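Local coordinates for oxidoreductase, iron/ascorbate family (PDB 3ON7), which probably acts as an iron(II)-dependent oxygenase that uses 2-oxoglutarate and dioxygen, possibly forming ethylene and oxidising L-arginine, at residues 117-120 against 121-125; 136-140 against 141-145. All coordinates share one frame; numbering follows the deposited sequence.

Interaction 1: residues 117-120 against 121-125; sequences ASEL and LEWIE
Near the C-terminal end of the long helix 103-126, Trp123 folds back one turn and packs against Glu119 and Leu120. Glu119 CG stands anti to the backbone N (chi1 180°), and the extended chain beyond it runs to the indole. There it crosses the NE1-CE2-CZ2 side of the ring system, Glu119 CG lying 3.7 Å from Trp123 NE1 and Glu119 OE2 3.5 Å from Trp123 CZ2. The carboxylate and ring planes are 63° apart, so this is no flat stack. The acid's strongest partner is Tyr9, bonded to OE1. On the same side of the indole plane, Leu120 CD2 meets the benzo ring obliquely, 3.5 Å from Trp123 CZ3. Beneath lies the regular i to i+4 bonding of an alpha helix that packs beside the sheet of the double-stranded beta-helix fold, Ala117 and Leu121 reaching strand 180-184. Leu121 N bonds to Ala117 O at 2.8 Å, and Trp123 N to Glu119 O at 3.0 Å; the latter oxygen also sits over one indole face. A large, flat indole suits this partly exposed place because the side chain also touches Ser14, Ala15 and Val19 of helix 14-25. With the indole gone, as in an alanine here, Leu120 CD2 and the Glu119 chain would probably lose the surface they pack on, opening a gap toward helix 14-25. On the buried flank, Ile124 N bonds to Leu120 O at 2.9 Å.

Interaction 2: residues 136-140 against 141-145; sequences FSIPL and PEMIA
Ile138 and Pro139 lead into the short, weakly bonded helix 140-144, and their side chains and carbonyls meet its first turn. The backbone bonds come first. Pro139 O accepts from Glu142 N at 2.9 Å and, weakly, from Met143 N, while Leu140 O takes a bond from Met143 N at 3.1 Å. In the bonds from Glu142 N to Pro139 O and from Met143 N to Leu140 O the donor stands above the carbonyl plane, 46° and 62° out of it, in keeping with i to i+3 spacing. Pro141 suits the first turn because its ring nitrogen has no hydrogen to offer, and the position needs none.

Apolar packing gathers around Met143, a selenomethionine in this crystal. Its long, extended chain runs back past the start of the helix: CG lies 3.9 Å from Ile138 CG1, the selenium is 4.0 Å from Leu140 CD2, and CE ends near Ile138 O. Leu140 CG stands anti to its own carbonyl carbon (chi1 -62°), which sends the buried side chain back toward Phe136, where CD2 sits 3.6 Å above the plane of the aromatic ring, over its centre. A long, unbranched side chain suits Met143, since, fully extended, it reaches Leu140, Ile138 and the Ser137 end of the loop.

Polar groups meet apolar ones at the exposed residues. Ser137 OG bonds to Val259 O, and the Glu142 side chain runs alongside the Pro139 ring, both pointing the same way, with OE2 3.6 Å from Pro139 CG.

Overall arrangement
Both contacts are local and partly buried, on one side of the chain's centre, about 10 Å apart between centres. Interaction 1 lies within a single long helix with regular i to i+4 bonds; interaction 2 joins a loop to a short helix whose i to i+3 bonds are less straight. The two elements also pack on each other: Glu125 OE1 probably bonds to Leu140 N, at the start of helix 140-144, and Ser118 touches Pro141. That interface mixes a buried aliphatic pair, Ile124 with Leu140, with polar contacts through Glu125 and Ser118. Away from it, residues 117-125 use an indole against helix 14-25, whereas 136-145 engage the loop carrying His255 and Val258.

Interaction 1: residues 117-120 against 121-125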
ATOM      1  N   ALA B 117      29.245   8.896  -1.015  1.00 19.95           N
ATOM      2  CA  ALA B 117      28.203   9.629  -0.278  1.00 20.07           C
ATOM      3  C   ALA B 117      28.456   9.573   1.229  1.00 20.03           C
ATOM      4  O   ALA B 117      28.169  10.507   1.968  1.00 17.30           O
ATOM      5  CB  ALA B 117      26.796   9.097  -0.616  1.00 18.41           C
ATOM      6  N   SER B 118      29.034   8.460   1.658  1.00 23.93           N
ATOM      7  CA  SER B 118      29.392   8.246   3.043  1.00 24.49           C
ATOM      8  C   SER B 118      30.544   9.153   3.455  1.00 26.18           C
ATOM      9  O   SER B 118      30.512   9.748   4.535  1.00 27.26           O
ATOM     10  CB  SER B 118      29.735   6.779   3.248  1.00 25.59           C
ATOM     11  OG  SER B 118      29.597   6.418   4.601  1.00 37.44           O
ATOM     12  N   GLU B 119      31.551   9.295   2.594  1.00 26.19           N
ATOM     13  CA  GLU B 119      32.627  10.252   2.862  1.00 25.26           C
ATOM     14  C   GLU B 119      32.062  11.664   2.902  1.00 24.42           C
ATOM     15  O   GLU B 119      32.423  12.450   3.765  1.00 25.85           O
ATOM     16  CB  GLU B 119      33.740  10.179   1.816  1.00 26.33           C
ATOM     17  CG  GLU B 119      34.895  11.184   2.056  1.00 27.82           C
ATOM     18  CD  GLU B 119      35.904  11.258   0.901  1.00 29.03           C
ATOM     19  OE1 GLU B 119      35.616  10.785  -0.208  1.00 30.07           O
ATOM     20  OE2 GLU B 119      37.001  11.801   1.104  1.00 33.71           O
ATOM     21  N   LEU B 120      31.172  11.984   1.970  1.00 23.30           N
ATOM     22  CA  LEU B 120      30.579  13.320   1.899  1.00 22.05           C
ATOM     23  C   LEU B 120      29.734  13.635   3.145  1.00 22.86           C
ATOM     24  O   LEU B 120      29.736  14.770   3.645  1.00 20.98           O
ATOM     25  CB  LEU B 120      29.717  13.462   0.639  1.00 21.59           C
ATOM     26  CG  LEU B 120      30.435  13.352  -0.720  1.00 23.74           C
ATOM     27  CD1 LEU B 120      29.418  13.567  -1.848  1.00 21.59           C
ATOM     28  CD2 LEU B 120      31.626  14.339  -0.832  1.00 20.36           C
ATOM     29  N   LEU B 121      29.000  12.643   3.642  1.00 22.31           N
ATOM     30  CA  LEU B 121      28.264  12.841   4.892  1.00 23.10           C
ATOM     31  C   LEU B 121      29.226  13.061   6.074  1.00 24.18           C
ATOM     32  O   LEU B 121      28.928  13.853   6.951  1.00 23.20           O
ATOM     33  CB  LEU B 121      27.326  11.680   5.176  1.00 20.37           C
ATOM     34  CG  LEU B 121      26.131  11.592   4.239  1.00 23.18           C
ATOM     35  CD1 LEU B 121      25.630  10.158   4.190  1.00 17.20           C
ATOM     36  CD2 LEU B 121      24.994  12.567   4.656  1.00 19.43           C
ATOM     37  N   GLU B 122      30.364  12.360   6.099  1.00 24.71           N
ATOM     38  CA  GLU B 122      31.393  12.631   7.104  1.00 27.06           C
ATOM     39  C   GLU B 122      31.815  14.095   7.017  1.00 27.25           C
ATOM     40  O   GLU B 122      31.945  14.776   8.046  1.00 28.47           O
ATOM     41  CB  GLU B 122      32.641  11.758   6.910  1.00 29.06           C
ATOM     42  CG  GLU B 122      32.531  10.342   7.413  1.00 36.66           C
ATOM     43  CD  GLU B 122      33.757   9.490   7.065  1.00 44.82           C
ATOM     44  OE1 GLU B 122      34.750  10.027   6.520  1.00 50.34           O
ATOM     45  OE2 GLU B 122      33.719   8.275   7.341  1.00 47.99           O
ATOM     46  N   TRP B 123      32.044  14.567   5.789  1.00 24.93           N
ATOM     47  CA  TRP B 123      32.404  15.968   5.559  1.00 26.31           C
ATOM     48  C   TRP B 123      31.349  16.906   6.119  1.00 25.31           C
ATOM     49  O   TRP B 123      31.669  17.886   6.784  1.00 27.30           O
ATOM     50  CB  TRP B 123      32.589  16.264   4.071  1.00 25.54           C
ATOM     51  CG  TRP B 123      33.837  15.715   3.449  1.00 24.01           C
ATOM     52  CD1 TRP B 123      34.788  14.923   4.030  1.00 28.15           C
ATOM     53  CD2 TRP B 123      34.227  15.881   2.097  1.00 21.80           C
ATOM     54  NE1 TRP B 123      35.770  14.612   3.117  1.00 27.56           N
ATOM     55  CE2 TRP B 123      35.439  15.177   1.917  1.00 25.14           C
ATOM     56  CE3 TRP B 123      33.674  16.576   1.014  1.00 21.88           C
ATOM     57  CZ2 TRP B 123      36.113  15.151   0.694  1.00 29.28           C
ATOM     58  CZ3 TRP B 123      34.338  16.542  -0.208  1.00 27.94           C
ATOM     59  CH2 TRP B 123      35.550  15.840  -0.356  1.00 26.86           C
ATOM     60  N   ILE B 124      30.088  16.590   5.861  1.00 24.89           N
ATOM     61  CA  ILE B 124      28.980  17.422   6.326  1.00 23.49           C
ATOM     62  C   ILE B 124      28.964  17.494   7.847  1.00 25.20           C
ATOM     63  O   ILE B 124      28.773  18.570   8.422  1.00 24.42           O
ATOM     64  CB  ILE B 124      27.634  16.918   5.776  1.00 22.82           C
ATOM     65  CG1 ILE B 124      27.548  17.183   4.259  1.00 19.78           C
ATOM     66  CG2 ILE B 124      26.473  17.584   6.498  1.00 23.02           C
ATOM     67  CD1 ILE B 124      26.456  16.367   3.562  1.00 20.16           C
ATOM     68  N   GLU B 125      29.197  16.359   8.501  1.00 27.29           N
ATOM     69  CA  GLU B 125      29.214  16.319   9.961  1.00 28.09           C
ATOM     70  C   GLU B 125      30.409  17.098  10.497  1.00 29.48           C
ATOM     71  O   GLU B 125      30.246  17.960  11.358  1.00 31.48           O
ATOM     72  CB  GLU B 125      29.229  14.882  10.471  1.00 28.53           C
ATOM     73  CG  GLU B 125      28.911  14.770  11.980  1.00 33.91           C
ATOM     74  CD  GLU B 125      28.561  13.359  12.434  1.00 35.49           C
ATOM     75  OE1 GLU B 125      28.255  12.507  11.578  1.00 36.09           O
ATOM     76  OE2 GLU B 125      28.586  13.112  13.662  1.00 42.83           O
TER

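Interaction 2: residues 136-140 against 141-145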
ATOM      1  N   PHE B 136      22.142  15.496  15.408  1.00 30.88           N
ATOM      2  CA  PHE B 136      22.162  14.233  14.695  1.00 30.00           C
ATOM      3  C   PHE B 136      22.141  13.096  15.699  1.00 29.48           C
ATOM      4  O   PHE B 136      23.017  13.011  16.552  1.00 30.18           O
ATOM      5  CB  PHE B 136      23.404  14.136  13.812  1.00 30.07           C
ATOM      6  CG  PHE B 136      23.587  15.301  12.871  1.00 29.58           C
ATOM      7  CD1 PHE B 136      22.498  15.976  12.334  1.00 30.03           C
ATOM      8  CD2 PHE B 136      24.863  15.695  12.494  1.00 28.87           C
ATOM      9  CE1 PHE B 136      22.691  17.038  11.454  1.00 28.52           C
ATOM     10  CE2 PHE B 136      25.058  16.743  11.631  1.00 27.69           C
ATOM     11  CZ  PHE B 136      23.969  17.415  11.102  1.00 28.55           C
ATOM     12  N   SER B 137      21.133  12.236  15.618  1.00 27.83           N
ATOM     13  CA  SER B 137      20.931  11.189  16.634  1.00 26.71           C
ATOM     14  C   SER B 137      21.999  10.102  16.564  1.00 27.15           C
ATOM     15  O   SER B 137      22.360   9.511  17.563  1.00 27.73           O
ATOM     16  CB  SER B 137      19.549  10.561  16.484  1.00 26.49           C
ATOM     17  OG  SER B 137      19.388   9.946  15.213  1.00 24.75           O
ATOM     18  N   ILE B 138      22.473   9.807  15.362  1.00 25.70           N
ATOM     19  CA  ILE B 138      23.609   8.919  15.198  1.00 26.21           C
ATOM     20  C   ILE B 138      24.461   9.571  14.139  1.00 24.92           C
ATOM     21  O   ILE B 138      24.000  10.495  13.488  1.00 22.55           O
ATOM     22  CB  ILE B 138      23.186   7.476  14.817  1.00 26.22           C
ATOM     23  CG1 ILE B 138      22.407   7.440  13.501  1.00 25.04           C
ATOM     24  CG2 ILE B 138      22.334   6.863  15.925  1.00 23.60           C
ATOM     25  CD1 ILE B 138      22.084   6.008  13.019  1.00 20.95           C
ATOM     26  N   PRO B 139      25.715   9.137  13.989  1.00 26.48           N
ATOM     27  CA  PRO B 139      26.525   9.754  12.933  1.00 26.11           C
ATOM     28  C   PRO B 139      25.879   9.638  11.549  1.00 24.23           C
ATOM     29  O   PRO B 139      25.348   8.585  11.204  1.00 23.58           O
ATOM     30  CB  PRO B 139      27.840   8.973  13.000  1.00 25.10           C
ATOM     31  CG  PRO B 139      27.934   8.532  14.421  1.00 29.10           C
ATOM     32  CD  PRO B 139      26.519   8.253  14.854  1.00 28.22           C
ATOM     33  N   LEU B 140      25.943  10.712  10.768  1.00 24.56           N
ATOM     34  CA  LEU B 140      25.247  10.778   9.471  1.00 24.06           C
ATOM     35  C   LEU B 140      25.549   9.565   8.583  1.00 23.78           C
ATOM     36  O   LEU B 140      24.652   9.021   7.955  1.00 24.26           O
ATOM     37  CB  LEU B 140      25.584  12.084   8.718  1.00 23.70           C
ATOM     38  CG  LEU B 140      25.196  13.430   9.356  1.00 25.34           C
ATOM     39  CD1 LEU B 140      25.502  14.576   8.418  1.00 20.34           C
ATOM     40  CD2 LEU B 140      23.722  13.454   9.738  1.00 22.49           C
ATOM     41  N   PRO B 141      26.814   9.129   8.532  1.00 25.08           N
ATOM     42  CA  PRO B 141      27.129   7.993   7.682  1.00 23.81           C
ATOM     43  C   PRO B 141      26.440   6.696   8.087  1.00 24.61           C
ATOM     44  O   PRO B 141      26.170   5.866   7.228  1.00 23.21           O
ATOM     45  CB  PRO B 141      28.634   7.846   7.849  1.00 24.50           C
ATOM     46  CG  PRO B 141      29.101   9.191   8.195  1.00 25.17           C
ATOM     47  CD  PRO B 141      28.034   9.755   9.069  1.00 26.11           C
ATOM     48  N   GLU B 142      26.181   6.536   9.385  1.00 25.74           N
ATOM     49  CA  GLU B 142      25.550   5.342   9.922  1.00 27.23           C
ATOM     50  C   GLU B 142      24.091   5.259   9.529  1.00 25.97           C
ATOM     51  O   GLU B 142      23.541   4.161   9.508  1.00 26.59           O
ATOM     52  CB  GLU B 142      25.656   5.283  11.451  1.00 29.30           C
ATOM     53  CG  GLU B 142      26.921   4.656  11.965  1.00 36.45           C
ATOM     54  CD  GLU B 142      26.960   4.606  13.489  1.00 46.54           C
ATOM     55  OE1 GLU B 142      25.928   4.233  14.118  1.00 36.89           O
ATOM     56  OE2 GLU B 142      28.035   4.951  14.039  1.00 45.51           O
HETATM   57  N   MSE B 143      23.481   6.412   9.218  1.00 24.53           N
HETATM   58  CA  MSE B 143      22.074   6.479   8.795  1.00 23.36           C
HETATM   59  C   MSE B 143      21.822   5.746   7.488  1.00 21.28           C
HETATM   60  O   MSE B 143      20.722   5.265   7.278  1.00 21.41           O
HETATM   61  CB  MSE B 143      21.601   7.946   8.639  1.00 22.86           C
HETATM   62  CG  MSE B 143      21.569   8.735   9.932  1.00 20.63           C
HETATM   63 SE   MSE B 143      20.924  10.545   9.755  0.75 12.79          SE
HETATM   64  CE  MSE B 143      20.835  11.001  11.650  1.00 17.25           C
ATOM     65  N   ILE B 144      22.826   5.679   6.609  1.00 21.76           N
ATOM     66  CA  ILE B 144      22.660   5.078   5.275  1.00 20.65           C
ATOM     67  C   ILE B 144      23.422   3.757   5.071  1.00 22.05           C
ATOM     68  O   ILE B 144      23.286   3.100   4.026  1.00 21.20           O
ATOM     69  CB  ILE B 144      23.084   6.053   4.145  1.00 20.98           C
ATOM     70  CG1 ILE B 144      24.586   6.350   4.166  1.00 21.47           C
ATOM     71  CG2 ILE B 144      22.290   7.360   4.210  1.00 19.38           C
ATOM     72  CD1 ILE B 144      25.137   6.709   2.757  1.00 22.88           C
ATOM     73  N   ALA B 145      24.258   3.378   6.028  1.00 23.06           N
ATOM     74  CA  ALA B 145      25.005   2.123   5.880  1.00 23.61           C
ATOM     75  C   ALA B 145      24.010   0.966   5.745  1.00 22.27           C
ATOM     76  O   ALA B 145      23.240   0.732   6.647  1.00 19.11           O
ATOM     77  CB  ALA B 145      25.907   1.898   7.080  1.00 23.45           C
TER